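Local coordinates for protein Cap5O (Staphylococcus aureus, PDB 3OJO) that probably oxidises UDP-N-acetyl-mannosamine with NAD as cofactor, a step in the biosynthesis of the staphylococcal capsular polysaccharide, at residues 39-43 with 44-48; 107-110 with 111-114; 134-137 with 138-142; 142-146 with 147-151. All blocks are in the same frame, centred on the assembly; numbering follows the deposited sequence.

How the contacts relate
All four contacts lie in the NAD-binding domain, and they differ in how near they come to the cofactor. Contact 1 grips the adenosine ribose from the end of strand 36-40. Contact 2 approaches NAD from helix 106-115, with the Ala111 side chain about 4 Å from it; its nearest atoms are about 5 Å from those of contact 1. Contacts 3 and 4 share Pro142 on helix 135-145, with centres about 10 Å apart. That helix packs on contact 2: Met109 CE lies 3.7 Å from Thr135 CG2, and Leu112 CD1 lies 3.8 Å from Ile144 CD1. The side chains of Thr135 and Val143 stay about 11 and 14 Å from NAD, beyond helix 106-115.

Contact 1. Residues 39-43 with 44-48; sequences GVDIN and QQTID. With NAD (nicotinamide-adenine-dinucleotide), chain J.
Asn43 caps the first turn of helix 44-51 in a local strand-to-helix turn that follows strand 36-40 and borders the NAD pocket. Its OD1 accepts a weak bond from Gln45 N at 3.1 Å. Its backbone O takes the helical bond from Ile47 N, also 3.1 Å and fairly straight (163°). The approach to the cap is fixed by an Asx turn: Asp41 OD1 uses its anti lone pair to accept a bond from Asn43 N at 2.8 Å. This is the β-α junction of a Rossmann fold, where an acidic residue at the end of the second strand characteristically holds the adenosine ribose. Asp41 does so with both oxygens, OD1 accepting from NAD O2B at 2.7 Å and OD2 from NAD O3B at 2.6 Å, while Leu19 N also bonds to OD2. Ile47 CD1 and Thr46 CG2 pack against the Asp41 side chain from the helix. With its CG anti to the backbone N (chi1 -165°), Asn43 carries its amide across Thr46 at about a right angle. A water 2.6 Å from Thr46 OG1 bridges to NAD O3B and weakly to Asn43 ND2. Ile42 lays CG1 against the adenine, 3.6 Å from NAD C5A.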
loop_
_atom_site.group_PDB
_atom_site.type_symbol
_atom_site.label_atom_id
_atom_site.label_comp_id
_atom_site.label_asym_id
_atom_site.label_seq_id
_atom_site.Cartn_x
_atom_site.Cartn_y
_atom_site.Cartn_z
ATOM N N GLY B 39 -1.379 -39.889 8.167
ATOM C CA GLY B 39 -2.107 -38.663 8.450
ATOM C C GLY B 39 -2.402 -38.605 9.936
ATOM O O GLY B 39 -2.937 -39.559 10.503
ATOM N N VAL B 40 -2.047 -37.487 10.584
ATOM C CA VAL B 40 -2.258 -37.286 12.006
ATOM C C VAL B 40 -3.198 -36.112 12.277
ATOM O O VAL B 40 -2.925 -34.990 11.838
ATOM C CB VAL B 40 -0.916 -37.147 12.780
ATOM C CG1 VAL B 40 -1.147 -36.792 14.249
ATOM C CG2 VAL B 40 -0.091 -38.414 12.663
ATOM N N ASP B 41 -4.275 -36.379 13.054
ATOM C CA ASP B 41 -5.261 -35.394 13.530
ATOM C C ASP B 41 -5.781 -35.749 14.924
ATOM O O ASP B 41 -6.079 -36.910 15.193
ATOM C CB ASP B 41 -6.440 -35.238 12.562
ATOM C CG ASP B 41 -7.060 -33.871 12.627
ATOM O OD1 ASP B 41 -7.673 -33.552 13.655
ATOM O OD2 ASP B 41 -6.877 -33.095 11.674
ATOM N N ILE B 42 -5.907 -34.734 15.798
ATOM C CA ILE B 42 -6.421 -34.874 17.165
ATOM C C ILE B 42 -7.949 -34.980 17.201
ATOM O O ILE B 42 -8.493 -35.396 18.226
ATOM C CB ILE B 42 -5.864 -33.791 18.140
ATOM C CG1 ILE B 42 -6.028 -32.373 17.576
ATOM C CG2 ILE B 42 -4.404 -34.083 18.497
ATOM C CD1 ILE B 42 -6.157 -31.283 18.599
ATOM N N ASN B 43 -8.645 -34.600 16.102
ATOM C CA ASN B 43 -10.104 -34.701 16.031
ATOM C C ASN B 43 -10.528 -36.129 15.640
ATOM O O ASN B 43 -10.294 -36.555 14.507
ATOM C CB ASN B 43 -10.707 -33.656 15.090
ATOM C CG ASN B 43 -12.208 -33.464 15.236
ATOM O OD1 ASN B 43 -12.918 -34.282 15.802
ATOM N ND2 ASN B 43 -12.741 -32.371 14.733
ATOM N N GLN B 44 -11.144 -36.868 16.589
ATOM C CA GLN B 44 -11.597 -38.239 16.388
ATOM C C GLN B 44 -12.704 -38.304 15.330
ATOM O O GLN B 44 -12.740 -39.253 14.551
ATOM C CB GLN B 44 -12.070 -38.856 17.712
ATOM C CG GLN B 44 -12.202 -40.392 17.700
ATOM C CD GLN B 44 -10.864 -41.083 17.832
ATOM O OE1 GLN B 44 -10.415 -41.763 16.912
ATOM N NE2 GLN B 44 -10.164 -40.876 18.940
ATOM N N GLN B 45 -13.588 -37.298 15.293
ATOM C CA GLN B 45 -14.670 -37.190 14.313
ATOM C C GLN B 45 -14.088 -37.205 12.894
ATOM O O GLN B 45 -14.587 -37.938 12.045
ATOM C CB GLN B 45 -15.496 -35.921 14.574
ATOM C CG GLN B 45 -16.613 -35.611 13.561
ATOM C CD GLN B 45 -17.620 -34.626 14.123
ATOM O OE1 GLN B 45 -18.835 -34.880 14.151
ATOM N NE2 GLN B 45 -17.143 -33.498 14.642
ATOM N N THR B 46 -12.997 -36.448 12.678
ATOM C CA THR B 46 -12.229 -36.355 11.435
ATOM C C THR B 46 -11.643 -37.733 11.076
ATOM O O THR B 46 -11.819 -38.185 9.941
ATOM C CB THR B 46 -11.166 -35.217 11.562
ATOM O OG1 THR B 46 -11.847 -33.968 11.535
ATOM C CG2 THR B 46 -10.097 -35.247 10.458
ATOM N N ILE B 47 -10.954 -38.381 12.046
ATOM C CA ILE B 47 -10.327 -39.701 11.917
ATOM C C ILE B 47 -11.368 -40.806 11.599
ATOM O O ILE B 47 -11.121 -41.643 10.723
ATOM C CB ILE B 47 -9.447 -40.025 13.151
ATOM C CG1 ILE B 47 -8.287 -39.000 13.335
ATOM C CG2 ILE B 47 -8.944 -41.498 13.153
ATOM C CD1 ILE B 47 -7.146 -38.953 12.191
ATOM N N ASP B 48 -12.534 -40.770 12.273
ATOM C CA ASP B 48 -13.626 -41.723 12.048
ATOM C C ASP B 48 -14.164 -41.603 10.635
ATOM O O ASP B 48 -14.330 -42.618 9.965
ATOM C CB ASP B 48 -14.756 -41.541 13.088
ATOM C CG ASP B 48 -14.410 -41.934 14.520
ATOM O OD1 ASP B 48 -13.312 -42.527 14.736
ATOM O OD2 ASP B 48 -15.211 -41.621 15.425
HETATM P PA NAD J . -8.006 -26.575 9.310
HETATM O O1A NAD J . -8.690 -26.097 10.529
HETATM O O2A NAD J . -8.960 -26.843 8.214
HETATM O O5B NAD J . -7.197 -27.917 9.670
HETATM C C5B NAD J . -6.436 -28.034 10.843
HETATM C C4B NAD J . -6.537 -29.468 11.306
HETATM O O4B NAD J . -5.456 -29.757 12.167
HETATM C C3B NAD J . -7.839 -29.768 12.061
HETATM O O3B NAD J . -8.397 -30.982 11.571
HETATM C C2B NAD J . -7.352 -30.003 13.485
HETATM O O2B NAD J . -8.150 -30.912 14.215
HETATM C C1B NAD J . -5.940 -30.517 13.267
HETATM N N9A NAD J . -5.102 -30.290 14.454
HETATM C C8A NAD J . -5.118 -29.173 15.260
HETATM N N7A NAD J . -4.130 -29.284 16.176
HETATM C C5A NAD J . -3.496 -30.463 15.963
HETATM C C6A NAD J . -2.432 -31.080 16.624
HETATM N N6A NAD J . -1.874 -30.452 17.665
HETATM N N1A NAD J . -1.976 -32.317 16.177
HETATM C C2A NAD J . -2.562 -32.928 15.079
HETATM N N3A NAD J . -3.617 -32.315 14.433
HETATM C C4A NAD J . -4.077 -31.102 14.867
HETATM O O3 NAD J . -6.871 -25.495 8.900
HETATM P PN NAD J . -6.252 -25.367 7.425
HETATM O O1N NAD J . -7.183 -24.538 6.618
HETATM O O2N NAD J . -5.829 -26.706 6.944
HETATM O O5D NAD J . -4.968 -24.467 7.665
HETATM C C5D NAD J . -4.092 -24.704 8.737
HETATM C C4D NAD J . -3.127 -23.525 8.814
HETATM O O4D NAD J . -2.388 -23.416 7.607
HETATM C C3D NAD J . -3.813 -22.162 8.919
HETATM O O3D NAD J . -4.364 -21.830 10.180
HETATM C C2D NAD J . -2.662 -21.269 8.529
HETATM O O2D NAD J . -1.684 -21.332 9.534
HETATM C C1D NAD J . -2.083 -22.050 7.361
HETATM N N1N NAD J . -2.703 -21.514 6.127
HETATM C C2N NAD J . -3.815 -22.090 5.553
HETATM C C3N NAD J . -4.380 -21.517 4.403
HETATM C C7N NAD J . -5.286 -22.329 3.519
HETATM O O7N NAD J . -5.062 -22.276 2.123
HETATM N N7N NAD J . -6.282 -23.045 4.057
HETATM C C4N NAD J . -3.831 -20.343 3.868
HETATM C C5N NAD J . -2.729 -19.742 4.475
HETATM C C6N NAD J . -2.191 -20.339 5.617
HETATM O O HOH W 1 -11.058 -31.537 11.930
#

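Contact 2. Residues 107-110 with 111-114; sequences LVMR and ALDS
Met109 swings CG beside its own backbone N (chi1 -65°) and bends again at chi2, whereas Leu112, three residues on, sets CG beside its carbonyl carbon (chi1 -174°). The two side chains thus converge on one flank of helix 106-115, where Met109 SD comes 4.3 Å from Leu112 CD2, a loose apolar contact. The helical bonds beneath them hold this spacing: Leu112 N donates to Val108 O at 2.8 Å and Asp113 N to Met109 O at 2.9 Å. Ala111 N reaches Leu107 O at 2.9 Å, and the small Ala111 CB tucks close to that same oxygen. Further along, the bond from Ser114 N to Arg110 O is weak. The Ser114 hydroxyl sits between its backbone N and carbonyl carbon (chi1 83°), a setting that folds OG back to donate to Ala111 O at 2.9 Å. The side chain thus adds a second link to the helix backbone beside that weak amide bond. On the outer surface the Arg110 chain, bent at chi3, doubles back over the preceding turn, and Leu107 CD2 lies 3.3 Å above one face of its guanidinium group, offset toward the rim. The helix is the crossover of the β-α-β unit between strands 86-89 and 124-127. Val108 and Ala111 rest on Ile89 of the first strand, Leu107 and Ala111 also line the NAD pocket, and Met109 and Leu112 face helix 135-145.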
loop_
_atom_site.group_PDB
_atom_site.type_symbol
_atom_site.label_atom_id
_atom_site.label_comp_id
_atom_site.label_asym_id
_atom_site.label_seq_id
_atom_site.Cartn_x
_atom_site.Cartn_y
_atom_site.Cartn_z
ATOM N N LEU B 107 -0.598 -24.228 18.482
ATOM C CA LEU B 107 -0.950 -25.542 17.922
ATOM C C LEU B 107 0.227 -26.159 17.181
ATOM O O LEU B 107 0.375 -27.381 17.172
ATOM C CB LEU B 107 -2.231 -25.531 17.072
ATOM C CG LEU B 107 -3.458 -24.764 17.622
ATOM C CD1 LEU B 107 -4.658 -25.003 16.760
ATOM C CD2 LEU B 107 -3.827 -25.203 19.001
ATOM N N VAL B 108 1.087 -25.301 16.606
ATOM C CA VAL B 108 2.326 -25.683 15.919
ATOM C C VAL B 108 3.345 -26.237 16.946
ATOM O O VAL B 108 4.056 -27.186 16.659
ATOM C CB VAL B 108 2.912 -24.484 15.134
ATOM C CG1 VAL B 108 4.166 -24.890 14.372
ATOM C CG2 VAL B 108 1.883 -23.891 14.194
ATOM N N MET B 109 3.421 -25.622 18.118
ATOM C CA MET B 109 4.323 -26.041 19.174
ATOM C C MET B 109 3.810 -27.318 19.855
ATOM O O MET B 109 4.595 -28.234 20.102
ATOM C CB MET B 109 4.626 -24.888 20.134
ATOM C CG MET B 109 5.388 -23.728 19.477
ATOM S SD MET B 109 6.882 -24.221 18.579
ATOM C CE MET B 109 6.726 -23.301 17.217
ATOM N N ARG B 110 2.479 -27.428 20.044
ATOM C CA ARG B 110 1.841 -28.642 20.566
ATOM C C ARG B 110 2.099 -29.786 19.589
ATOM O O ARG B 110 2.492 -30.864 20.024
ATOM C CB ARG B 110 0.330 -28.425 20.718
ATOM C CG ARG B 110 -0.159 -28.459 22.141
ATOM C CD ARG B 110 -1.594 -27.973 22.255
ATOM N NE ARG B 110 -1.668 -26.538 22.545
ATOM C CZ ARG B 110 -2.781 -25.813 22.482
ATOM N NH1 ARG B 110 -3.927 -26.373 22.117
ATOM N NH2 ARG B 110 -2.754 -24.518 22.769
ATOM N N ALA B 111 1.920 -29.525 18.262
ATOM C CA ALA B 111 2.177 -30.470 17.183
ATOM C C ALA B 111 3.657 -30.836 17.110
ATOM O O ALA B 111 3.978 -31.976 16.768
ATOM C CB ALA B 111 1.719 -29.898 15.853
ATOM N N LEU B 112 4.564 -29.870 17.418
ATOM C CA LEU B 112 5.999 -30.139 17.446
ATOM C C LEU B 112 6.318 -31.125 18.580
ATOM O O LEU B 112 7.052 -32.086 18.341
ATOM C CB LEU B 112 6.852 -28.858 17.530
ATOM C CG LEU B 112 8.401 -29.037 17.410
ATOM C CD1 LEU B 112 8.820 -29.677 16.077
ATOM C CD2 LEU B 112 9.135 -27.721 17.640
ATOM N N ASP B 113 5.686 -30.948 19.764
ATOM C CA ASP B 113 5.873 -31.833 20.924
ATOM C C ASP B 113 5.387 -33.274 20.716
ATOM O O ASP B 113 5.919 -34.181 21.361
ATOM C CB ASP B 113 5.270 -31.244 22.202
ATOM C CG ASP B 113 5.979 -30.036 22.757
ATOM O OD1 ASP B 113 5.299 -29.175 23.355
ATOM O OD2 ASP B 113 7.218 -29.947 22.596
ATOM N N SER B 114 4.391 -33.487 19.828
ATOM C CA SER B 114 3.835 -34.815 19.497
ATOM C C SER B 114 4.812 -35.642 18.646
ATOM O O SER B 114 4.814 -36.872 18.704
ATOM C CB SER B 114 2.505 -34.664 18.757
ATOM O OG SER B 114 2.657 -34.442 17.362
#

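Contact 3. Residues 134-137 with 138-142; sequences KTMD and DFVKP
The Lys134 side chain crosses that of Asp138, four residues further on, at a slant, touching its carboxylate at several points. Its CB lies 3.6 Å from Asp138 OD2, CD passes the same oxygen at a slightly greater distance, and a bend at chi3 (80°) turns CE in to 3.5 Å from Asp138 OD1. The tip does not close a salt bridge: Lys134 NZ stays 4.1 Å from Asp138 OD1, and a water accepts from NZ and donates to Asp138 OD2 instead. NZ has a further partner in Leu239 O of the second subunit, so the lysine also reaches across the dimer interface.

Lys134 is the N-cap residue, and its O accepts from Asp138 N at 2.8 Å; the same oxygen lies at the edge of the Phe139 ring, in its plane. One step along, the helix widens. Thr135 O is gripped by two amides, Phe139 N from above the carbonyl plane at 3.0 Å and Val140 N nearly along the C=O axis at 2.8 Å. Lys141 N then donates to Met136 O, five residues back, also at 2.8 Å. On the inner side Met136 and Val140 lie side by side, Met136 SD 3.9 Å from Val140 CG2. Both also touch Leu157 of strand 156-159. The π-type turn at 138-140, followed by a kink at Pro142, whose ring nitrogen has no hydrogen to donate, interrupts the regular α-helical bonding of the helix that crosses from strand 124-127 to strand 156-159 in this Rossmann β-α-β unit.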
loop_
_atom_site.group_PDB
_atom_site.type_symbol
_atom_site.label_atom_id
_atom_site.label_comp_id
_atom_site.label_asym_id
_atom_site.label_seq_id
_atom_site.Cartn_x
_atom_site.Cartn_y
_atom_site.Cartn_z
ATOM N N LYS B 134 10.902 -15.589 12.681
ATOM C CA LYS B 134 11.841 -16.098 13.684
ATOM C C LYS B 134 11.355 -17.287 14.523
ATOM O O LYS B 134 12.021 -17.659 15.480
ATOM C CB LYS B 134 12.544 -14.973 14.477
ATOM C CG LYS B 134 13.400 -14.104 13.554
ATOM C CD LYS B 134 14.560 -13.534 14.246
ATOM C CE LYS B 134 15.778 -14.395 14.446
ATOM N NZ LYS B 134 16.885 -13.490 14.850
ATOM N N THR B 135 10.235 -17.930 14.113
ATOM C CA THR B 135 9.668 -19.121 14.764
ATOM C C THR B 135 10.594 -20.319 14.559
ATOM O O THR B 135 10.866 -21.062 15.504
ATOM C CB THR B 135 8.258 -19.410 14.225
ATOM O OG1 THR B 135 7.397 -18.347 14.618
ATOM C CG2 THR B 135 7.685 -20.750 14.702
ATOM N N MET B 136 11.065 -20.510 13.327
ATOM C CA MET B 136 11.945 -21.625 13.001
ATOM C C MET B 136 13.261 -21.541 13.771
ATOM O O MET B 136 13.640 -22.496 14.440
ATOM C CB MET B 136 12.185 -21.708 11.486
ATOM C CG MET B 136 10.954 -22.073 10.686
ATOM S SD MET B 136 10.061 -23.537 11.257
ATOM C CE MET B 136 11.174 -24.822 10.789
ATOM N N ASP B 137 13.883 -20.361 13.754
ATOM C CA ASP B 137 15.150 -20.053 14.399
ATOM C C ASP B 137 15.092 -19.916 15.925
ATOM O O ASP B 137 15.977 -20.443 16.603
ATOM C CB ASP B 137 15.775 -18.791 13.762
ATOM C CG ASP B 137 16.260 -19.008 12.336
ATOM O OD1 ASP B 137 15.532 -18.605 11.381
ATOM O OD2 ASP B 137 17.351 -19.601 12.167
ATOM N N ASP B 138 14.099 -19.188 16.467
ATOM C CA ASP B 138 14.014 -18.911 17.907
ATOM C C ASP B 138 13.108 -19.812 18.740
ATOM O O ASP B 138 13.202 -19.777 19.974
ATOM C CB ASP B 138 13.645 -17.429 18.161
ATOM C CG ASP B 138 14.570 -16.380 17.577
ATOM O OD1 ASP B 138 15.655 -16.756 17.054
ATOM O OD2 ASP B 138 14.218 -15.177 17.646
ATOM N N PHE B 139 12.212 -20.585 18.090
ATOM C CA PHE B 139 11.247 -21.435 18.791
ATOM C C PHE B 139 11.356 -22.906 18.431
ATOM O O PHE B 139 11.303 -23.744 19.331
ATOM C CB PHE B 139 9.809 -20.941 18.567
ATOM C CG PHE B 139 9.448 -19.614 19.196
ATOM C CD1 PHE B 139 9.929 -18.420 18.668
ATOM C CD2 PHE B 139 8.551 -19.552 20.260
ATOM C CE1 PHE B 139 9.574 -17.194 19.231
ATOM C CE2 PHE B 139 8.186 -18.322 20.818
ATOM C CZ PHE B 139 8.699 -17.152 20.299
ATOM N N VAL B 140 11.484 -23.232 17.133
ATOM C CA VAL B 140 11.580 -24.621 16.674
ATOM C C VAL B 140 12.997 -25.154 16.937
ATOM O O VAL B 140 13.140 -26.157 17.641
ATOM C CB VAL B 140 11.069 -24.819 15.207
ATOM C CG1 VAL B 140 11.226 -26.260 14.740
ATOM C CG2 VAL B 140 9.613 -24.388 15.074
ATOM N N LYS B 141 14.028 -24.443 16.436
ATOM C CA LYS B 141 15.451 -24.774 16.584
ATOM C C LYS B 141 15.890 -25.034 18.060
ATOM O O LYS B 141 16.404 -26.127 18.312
ATOM C CB LYS B 141 16.319 -23.730 15.863
ATOM C CG LYS B 141 17.803 -24.013 15.760
ATOM C CD LYS B 141 18.491 -22.805 15.142
ATOM C CE LYS B 141 19.929 -22.676 15.554
ATOM N NZ LYS B 141 20.460 -21.334 15.219
ATOM N N PRO B 142 15.618 -24.136 19.051
ATOM C CA PRO B 142 16.005 -24.424 20.453
ATOM C C PRO B 142 15.409 -25.687 21.071
ATOM O O PRO B 142 16.072 -26.342 21.874
ATOM C CB PRO B 142 15.509 -23.198 21.210
ATOM C CG PRO B 142 15.509 -22.128 20.192
ATOM C CD PRO B 142 15.016 -22.794 18.953
HETATM O O HOH W 2 15.122 -12.353 17.206
#

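Contact 4. Residues 142-146 with 147-151; sequences PVIEN and LGFTI
Phe149 turns the edge of its ring to the C-terminal part of helix 135-145: Ile144 O lies near the ring plane, 4.1 Å from Phe149 CD2, and Lys121 makes a cation-π contact with the ring. The chain gets there through an inverse γ-turn centred on Gly148, in which Phe149 N donates to Leu147 O at 2.6 Å. This turn leads the chain out of the helix into the loop before strand 156-159, within the Rossmann domain. Just ahead of it, Leu147 N bonds to Ile144 O at 3.1 Å, the donor well above the carbonyl plane. Leu147 bends back over the preceding turn, its CB and CG against the carbonyl oxygens of Ile144 and Val143. Lys121 also binds Gly148 O, so one lysine serves both the turn and the ring. On the apolar side Ile144 CG2, placed anti to the backbone N, meets Phe149 CB at 3.7 Å. Ile151 CD1 touches Glu145 CG at 3.4 Å and also reaches Ile144 CG2, its side chain crossing both at about a right angle. Along the returning chain Phe149 O lies 3.4 Å from Glu145 CG and receives a CA-H···O contact from Glu145 CA at 3.5 Å, with 163° at the hydrogen.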
loop_
_atom_site.group_PDB
_atom_site.type_symbol
_atom_site.label_atom_id
_atom_site.label_comp_id
_atom_site.label_asym_id
_atom_site.label_seq_id
_atom_site.Cartn_x
_atom_site.Cartn_y
_atom_site.Cartn_z
ATOM N N PRO B 142 15.618 -24.136 19.051
ATOM C CA PRO B 142 16.005 -24.424 20.453
ATOM C C PRO B 142 15.409 -25.687 21.071
ATOM O O PRO B 142 16.072 -26.342 21.874
ATOM C CB PRO B 142 15.509 -23.198 21.210
ATOM C CG PRO B 142 15.509 -22.128 20.192
ATOM C CD PRO B 142 15.016 -22.794 18.953
ATOM N N VAL B 143 14.166 -26.017 20.710
ATOM C CA VAL B 143 13.457 -27.204 21.188
ATOM C C VAL B 143 14.164 -28.466 20.654
ATOM O O VAL B 143 14.396 -29.412 21.411
ATOM C CB VAL B 143 11.950 -27.142 20.810
ATOM C CG1 VAL B 143 11.245 -28.475 21.044
ATOM C CG2 VAL B 143 11.246 -26.027 21.576
ATOM N N ILE B 144 14.514 -28.458 19.361
ATOM C CA ILE B 144 15.180 -29.575 18.716
ATOM C C ILE B 144 16.618 -29.717 19.209
ATOM O O ILE B 144 17.057 -30.828 19.500
ATOM C CB ILE B 144 15.040 -29.490 17.174
ATOM C CG1 ILE B 144 13.713 -30.136 16.709
ATOM C CG2 ILE B 144 16.187 -30.183 16.499
ATOM C CD1 ILE B 144 12.544 -29.299 16.717
ATOM N N GLU B 145 17.332 -28.591 19.353
ATOM C CA GLU B 145 18.714 -28.582 19.844
ATOM C C GLU B 145 18.834 -29.018 21.311
ATOM O O GLU B 145 19.889 -29.508 21.722
ATOM C CB GLU B 145 19.402 -27.245 19.557
ATOM C CG GLU B 145 19.927 -27.194 18.126
ATOM C CD GLU B 145 20.568 -25.902 17.664
ATOM O OE1 GLU B 145 20.192 -24.831 18.191
ATOM O OE2 GLU B 145 21.439 -25.960 16.765
ATOM N N ASN B 146 17.726 -28.917 22.069
ATOM C CA ASN B 146 17.624 -29.355 23.462
ATOM C C ASN B 146 17.721 -30.878 23.566
ATOM O O ASN B 146 18.132 -31.399 24.606
ATOM C CB ASN B 146 16.336 -28.864 24.099
ATOM C CG ASN B 146 16.568 -28.266 25.463
ATOM O OD1 ASN B 146 16.196 -28.837 26.497
ATOM N ND2 ASN B 146 17.241 -27.123 25.495
ATOM N N LEU B 147 17.340 -31.585 22.478
ATOM C CA LEU B 147 17.449 -33.045 22.306
ATOM C C LEU B 147 18.825 -33.263 21.668
ATOM O O LEU B 147 19.410 -32.267 21.256
ATOM C CB LEU B 147 16.358 -33.530 21.337
ATOM C CG LEU B 147 14.920 -33.103 21.632
ATOM C CD1 LEU B 147 13.996 -33.471 20.501
ATOM C CD2 LEU B 147 14.429 -33.723 22.908
ATOM N N GLY B 148 19.288 -34.485 21.460
ATOM C CA GLY B 148 20.603 -34.685 20.845
ATOM C C GLY B 148 20.673 -34.349 19.366
ATOM O O GLY B 148 21.030 -35.219 18.563
ATOM N N PHE B 149 20.339 -33.089 18.988
ATOM C CA PHE B 149 20.290 -32.692 17.580
ATOM C C PHE B 149 21.004 -31.403 17.175
ATOM O O PHE B 149 21.049 -30.440 17.947
ATOM C CB PHE B 149 18.840 -32.696 17.060
ATOM C CG PHE B 149 18.223 -34.059 16.834
ATOM C CD1 PHE B 149 18.577 -34.829 15.730
ATOM C CD2 PHE B 149 17.247 -34.553 17.697
ATOM C CE1 PHE B 149 18.004 -36.091 15.518
ATOM C CE2 PHE B 149 16.664 -35.812 17.476
ATOM C CZ PHE B 149 17.044 -36.569 16.383
ATOM N N THR B 150 21.542 -31.405 15.930
ATOM C CA THR B 150 22.254 -30.309 15.266
ATOM C C THR B 150 21.552 -30.056 13.930
ATOM O O THR B 150 21.493 -30.954 13.079
ATOM C CB THR B 150 23.767 -30.617 15.180
ATOM O OG1 THR B 150 24.279 -30.673 16.514
ATOM C CG2 THR B 150 24.551 -29.572 14.386
ATOM N N ILE B 151 20.993 -28.847 13.776
ATOM C CA ILE B 151 20.220 -28.441 12.591
ATOM C C ILE B 151 21.126 -28.297 11.368
ATOM O O ILE B 151 22.129 -27.581 11.426
ATOM C CB ILE B 151 19.307 -27.205 12.881
ATOM C CG1 ILE B 151 18.190 -27.541 13.899
ATOM C CG2 ILE B 151 18.662 -26.647 11.600
ATOM C CD1 ILE B 151 18.427 -27.441 15.135
#